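Local coordinates for protein threonine synthase (Brucella melitensis bv. 1, PDB 4F4F) that binds pyridoxal 5'-phosphate and probably catalyses the conversion of O-phospho-L-homoserine to L-threonine and phosphate, the final step of threonine biosynthesis, at residues Tyr238-Ala243 with Tyr269-Met274; Phe255-Pro258 with Asp264-Ala267. All blocks are in the same frame, centred on the assembly; numbering follows the deposited sequence.

Interaction 1 of 2, residues Tyr238-Ala243 with Tyr269-Met274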
loop_
_atom_site.group_PDB
_atom_site.type_symbol
_atom_site.label_atom_id
_atom_site.label_comp_id
_atom_site.label_asym_id
_atom_site.label_seq_id
_atom_site.Cartn_x
_atom_site.Cartn_y
_atom_site.Cartn_z
ATOM N N TYR A 238 3.710 4.249 10.798
ATOM C CA TYR A 238 2.572 4.969 11.345
ATOM C C TYR A 238 1.819 4.168 12.419
ATOM O O TYR A 238 1.097 4.738 13.232
ATOM C CB TYR A 238 1.664 5.547 10.290
ATOM C CG TYR A 238 1.194 4.596 9.247
ATOM C CD1 TYR A 238 0.264 3.627 9.540
ATOM C CD2 TYR A 238 1.588 4.748 7.932
ATOM C CE1 TYR A 238 -0.190 2.757 8.544
ATOM C CE2 TYR A 238 1.124 3.899 6.952
ATOM C CZ TYR A 238 0.251 2.912 7.266
ATOM O OH TYR A 238 -0.212 2.075 6.243
ATOM N N TYR A 239 2.038 2.862 12.447
ATOM C CA TYR A 239 1.543 2.073 13.588
ATOM C C TYR A 239 2.266 2.474 14.870
ATOM O O TYR A 239 1.627 2.744 15.879
ATOM C CB TYR A 239 1.682 0.586 13.343
ATOM C CG TYR A 239 0.769 0.112 12.280
ATOM C CD1 TYR A 239 -0.521 -0.286 12.579
ATOM C CD2 TYR A 239 1.190 0.043 10.962
ATOM C CE1 TYR A 239 -1.367 -0.731 11.589
ATOM C CE2 TYR A 239 0.333 -0.358 9.952
ATOM C CZ TYR A 239 -0.942 -0.768 10.298
ATOM O OH TYR A 239 -1.775 -1.227 9.340
ATOM N N PHE A 240 3.586 2.619 14.806
ATOM C CA PHE A 240 4.326 3.182 15.918
ATOM C C PHE A 240 3.906 4.606 16.311
ATOM O O PHE A 240 3.685 4.895 17.496
ATOM C CB PHE A 240 5.845 3.161 15.647
ATOM C CG PHE A 240 6.486 1.798 15.890
ATOM C CD1 PHE A 240 6.448 0.803 14.916
ATOM C CD2 PHE A 240 7.146 1.531 17.066
ATOM C CE1 PHE A 240 7.058 -0.423 15.122
ATOM C CE2 PHE A 240 7.722 0.295 17.288
ATOM C CZ PHE A 240 7.689 -0.677 16.321
ATOM N N THR A 241 3.829 5.506 15.348
ATOM C CA THR A 241 3.559 6.918 15.690
ATOM C C THR A 241 2.144 7.078 16.289
ATOM O O THR A 241 1.954 7.791 17.285
ATOM C CB THR A 241 3.826 7.863 14.515
ATOM O OG1 THR A 241 2.945 7.549 13.404
ATOM C CG2 THR A 241 5.329 7.789 14.092
ATOM N N ALA A 242 1.148 6.446 15.685
ATOM C CA ALA A 242 -0.204 6.458 16.253
ATOM C C ALA A 242 -0.235 5.860 17.660
ATOM O O ALA A 242 -0.805 6.454 18.571
ATOM C CB ALA A 242 -1.168 5.706 15.339
ATOM N N ALA A 243 0.402 4.704 17.851
ATOM C CA ALA A 243 0.371 4.023 19.141
ATOM C C ALA A 243 1.117 4.858 20.190
ATOM O O ALA A 243 0.694 4.930 21.358
ATOM C CB ALA A 243 0.960 2.609 19.055
ATOM N N TYR A 269 1.109 -5.948 11.476
ATOM C CA TYR A 269 1.603 -7.217 12.006
ATOM C C TYR A 269 3.114 -7.139 12.278
ATOM O O TYR A 269 3.600 -7.634 13.327
ATOM C CB TYR A 269 1.222 -8.371 11.080
ATOM C CG TYR A 269 1.824 -9.694 11.451
ATOM C CD1 TYR A 269 1.232 -10.518 12.400
ATOM C CD2 TYR A 269 2.975 -10.129 10.853
ATOM C CE1 TYR A 269 1.800 -11.722 12.747
ATOM C CE2 TYR A 269 3.534 -11.356 11.182
ATOM C CZ TYR A 269 2.939 -12.136 12.128
ATOM O OH TYR A 269 3.553 -13.321 12.478
ATOM N N VAL A 270 3.847 -6.522 11.375
ATOM C CA VAL A 270 5.275 -6.403 11.500
ATOM C C VAL A 270 5.584 -5.557 12.726
ATOM O O VAL A 270 6.455 -5.902 13.532
ATOM C CB VAL A 270 5.956 -5.806 10.235
ATOM C CG1 VAL A 270 7.464 -5.513 10.523
ATOM C CG2 VAL A 270 5.823 -6.775 9.072
ATOM N N ALA A 271 4.877 -4.441 12.884
ATOM C CA ALA A 271 5.056 -3.619 14.069
ATOM C C ALA A 271 4.878 -4.411 15.359
ATOM O O ALA A 271 5.676 -4.313 16.282
ATOM C CB ALA A 271 4.118 -2.438 14.044
ATOM N N LYS A 272 3.817 -5.192 15.410
ATOM C CA LYS A 272 3.571 -6.079 16.522
ATOM C C LYS A 272 4.725 -7.069 16.719
ATOM O O LYS A 272 5.186 -7.260 17.845
ATOM C CB LYS A 272 2.262 -6.836 16.312
ATOM C CG LYS A 272 1.828 -7.730 17.473
ATOM C CD LYS A 272 0.455 -8.371 17.237
ATOM C CE LYS A 272 -0.076 -9.028 18.501
ATOM N NZ LYS A 272 -1.130 -10.066 18.238
ATOM N N ARG A 273 5.168 -7.713 15.654
ATOM C CA ARG A 273 6.331 -8.612 15.758
ATOM C C ARG A 273 7.576 -7.903 16.308
ATOM O O ARG A 273 8.395 -8.526 16.995
ATOM C CB ARG A 273 6.639 -9.254 14.402
ATOM C CG ARG A 273 5.633 -10.310 13.954
ATOM C CD ARG A 273 5.653 -11.548 14.847
ATOM N NE ARG A 273 6.960 -12.211 14.834
ATOM C CZ ARG A 273 7.357 -13.113 13.946
ATOM N NH1 ARG A 273 6.545 -13.547 12.996
ATOM N NH2 ARG A 273 8.575 -13.618 14.028
ATOM N N MET A 274 7.734 -6.618 15.990
ATOM C CA MET A 274 8.880 -5.860 16.476
ATOM C C MET A 274 8.773 -5.482 17.966
ATOM O O MET A 274 9.759 -5.064 18.545
ATOM C CB MET A 274 9.092 -4.593 15.667
ATOM C CG MET A 274 9.427 -4.842 14.208
ATOM S SD MET A 274 9.318 -3.324 13.262
ATOM C CE MET A 274 10.751 -2.455 13.931
#

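Interaction 2 of 2, residues Phe255-Pro258 with Asp264-Ala267. With PLP (pyridoxal-5'-phosphate), chain C.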
loop_
_atom_site.group_PDB
_atom_site.type_symbol
_atom_site.label_atom_id
_atom_site.label_comp_id
_atom_site.label_asym_id
_atom_site.label_seq_id
_atom_site.Cartn_x
_atom_site.Cartn_y
_atom_site.Cartn_z
ATOM N N PHE A 255 -5.945 -1.691 15.846
ATOM C CA PHE A 255 -6.051 -1.067 14.541
ATOM C C PHE A 255 -7.043 -1.784 13.638
ATOM O O PHE A 255 -7.052 -3.014 13.557
ATOM C CB PHE A 255 -4.712 -1.048 13.827
ATOM C CG PHE A 255 -3.654 -0.218 14.512
ATOM C CD1 PHE A 255 -2.890 -0.743 15.527
ATOM C CD2 PHE A 255 -3.419 1.078 14.114
ATOM C CE1 PHE A 255 -1.897 0.000 16.124
ATOM C CE2 PHE A 255 -2.446 1.847 14.727
ATOM C CZ PHE A 255 -1.687 1.296 15.735
ATOM N N THR A 256 -7.817 -0.999 12.901
ATOM C CA THR A 256 -8.643 -1.526 11.836
ATOM C C THR A 256 -8.202 -0.918 10.520
ATOM O O THR A 256 -8.049 0.296 10.401
ATOM C CB THR A 256 -10.145 -1.239 12.109
ATOM O OG1 THR A 256 -10.518 -1.825 13.357
ATOM C CG2 THR A 256 -11.063 -1.802 10.987
ATOM N N VAL A 257 -8.027 -1.774 9.519
ATOM C CA VAL A 257 -7.439 -1.381 8.265
ATOM C C VAL A 257 -8.337 -1.743 7.093
ATOM O O VAL A 257 -8.571 -2.947 6.864
ATOM C CB VAL A 257 -6.121 -2.120 8.066
ATOM C CG1 VAL A 257 -5.473 -1.692 6.743
ATOM C CG2 VAL A 257 -5.192 -1.888 9.249
ATOM N N PRO A 258 -8.828 -0.735 6.344
ATOM C CA PRO A 258 -9.529 -1.063 5.128
ATOM C C PRO A 258 -8.523 -1.677 4.181
ATOM O O PRO A 258 -7.498 -1.057 3.887
ATOM C CB PRO A 258 -10.097 0.301 4.631
ATOM C CG PRO A 258 -9.779 1.310 5.682
ATOM C CD PRO A 258 -8.662 0.724 6.500
ATOM N N ASP A 264 -0.789 -3.183 3.888
ATOM C CA ASP A 264 -1.038 -2.234 4.980
ATOM C C ASP A 264 -1.144 -2.912 6.339
ATOM O O ASP A 264 -0.340 -2.667 7.258
ATOM C CB ASP A 264 -2.281 -1.339 4.700
ATOM C CG ASP A 264 -3.548 -2.083 4.171
ATOM O OD1 ASP A 264 -3.783 -3.373 4.329
ATOM O OD2 ASP A 264 -4.396 -1.278 3.598
ATOM N N ILE A 265 -2.106 -3.812 6.459
ATOM C CA ILE A 265 -2.289 -4.515 7.710
ATOM C C ILE A 265 -1.111 -5.445 8.009
ATOM O O ILE A 265 -0.776 -5.644 9.189
ATOM C CB ILE A 265 -3.655 -5.252 7.781
ATOM C CG1 ILE A 265 -4.032 -5.465 9.248
ATOM C CG2 ILE A 265 -3.633 -6.539 6.958
ATOM C CD1 ILE A 265 -5.387 -6.150 9.473
ATOM N N PHE A 266 -0.475 -5.990 6.977
ATOM C CA PHE A 266 0.722 -6.807 7.235
ATOM C C PHE A 266 1.812 -5.964 7.913
ATOM O O PHE A 266 2.500 -6.459 8.777
ATOM C CB PHE A 266 1.251 -7.574 6.003
ATOM C CG PHE A 266 2.317 -8.581 6.369
ATOM C CD1 PHE A 266 1.969 -9.820 6.832
ATOM C CD2 PHE A 266 3.682 -8.231 6.322
ATOM C CE1 PHE A 266 2.955 -10.742 7.258
ATOM C CE2 PHE A 266 4.665 -9.128 6.726
ATOM C CZ PHE A 266 4.296 -10.386 7.199
ATOM N N ALA A 267 1.938 -4.692 7.551
ATOM C CA ALA A 267 2.866 -3.761 8.212
ATOM C C ALA A 267 2.560 -3.554 9.685
ATOM O O ALA A 267 3.498 -3.426 10.504
ATOM C CB ALA A 267 2.922 -2.402 7.489
HETATM N N1 PLP C . -7.881 2.002 0.724
HETATM C C2 PLP C . -7.379 2.818 -0.279
HETATM C C2A PLP C . -7.820 4.248 -0.503
HETATM C C3 PLP C . -6.324 2.285 -1.189
HETATM O O3 PLP C . -5.815 3.098 -2.183
HETATM C C4 PLP C . -5.888 0.858 -0.967
HETATM C C4A PLP C . -4.833 0.201 -1.798
HETATM C C5 PLP C . -6.485 0.079 0.146
HETATM C C6 PLP C . -7.459 0.723 0.945
HETATM C C5A PLP C . -5.998 -1.362 0.405
HETATM O O4P PLP C . -4.567 -1.462 0.803
HETATM P P PLP C . -3.695 -2.850 0.932
HETATM O O1P PLP C . -4.534 -3.771 1.804
HETATM O O2P PLP C . -3.558 -3.320 -0.502
HETATM O O3P PLP C . -2.352 -2.513 1.545
#

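Interaction 1 of 2, residues Tyr238-Ala243 with Tyr269-Met274
Two helices of the pyridoxal-phosphate enzyme region, 236-245 and 263-274, pack here through a small, wholly apolar contact. The axes of the segments 238-243 and 269-274 are inclined at 69° and approach to 9.8 Å, and A271 sits where they come together. Its methyl points at the other helix: CB of A271 lies 3.9 Å from CB of Y239 and 3.7 Å from CE1 of F240, wedged between the root of one aromatic side chain and a ring atom of the next. The F240 ring gets there because its CG stands beside the backbone N (chi1 -80°), which carries CE1 across to A271. M274 touches the same ring atom, its SD 4.1 Å from F240 CE1, in an oblique Met-aromatic contact. The polar end of Y239 turns away from this meeting, its OH reaching D264, its probable hydrogen-bond partner near the start of helix 263-274. Beyond the contact, R273 arches CG over one face of the Y269 ring and gives NH1 to its OH. V236 also packs on A271 and M274, F240 leans on V63 of helix 56-64, and Y239 and A242 rest on strand 253-258, which places helix 236-245 between that strand and helix 56-64.

Interaction 2 of 2, residues Phe255-Pro258 with Asp264-Ala267
V257 packs on D264 and I265 in a buried strand-to-helix contact beside the cofactor, where strand 253-258 of the mixed sheet lies against the first turn of helix 263-274. V257 and I265 carry the apolar part, their side chains meeting at a slant with V257 CG2 3.8 Å from I265 CG1. The other branch of V257, CG1, trans to the backbone N (chi1 -179°), runs past D264 and comes within 3.2 Å of its CG. That carbon also lies only 2.9 Å from PLP O3P, and the two close approaches leave the exact placing of the carboxylate in doubt. This is the first strand-helix step of a beta-alpha-beta unit completed by strand 278-285, and the glycine-rich turn between the segments is the phosphate-binding loop known from fold-type II pyridoxal-phosphate enzymes. Its amides at G260, N261 and F262 bind the cofactor, and the helix adds D264 N, which donates to PLP O3P over 2.9 Å at 152°. The N-terminal amides of the helix would probably favour the phosphate charge. D264 OD1 accepts the amide N of I265 at 2.7 Å. At the strand end, P258 O approaches the pyridine ring, 3.4 Å from PLP C6.

How the interactions relate
Helix 263-274 serves both contacts: its first turn meets strand 253-258 at the PLP phosphate in interaction 2, and residues 269-274 further along it meet helix 236-245 in interaction 1, with the two centres 10 Å apart. Y239 is the bridge. Its OH lies 2.9 Å from the carbonyl O of D264, probably a hydrogen bond, and 3.5 Å from V257 CG2, while its ring meets that of F255 edge-to-face, with Y239 CD1 3.6 Å from F255 CD2. The Y239 side chain stays about 8 Å from the cofactor at the nearest atoms, so it is a second-shell neighbour of D264, one of several residues that bind the phosphate.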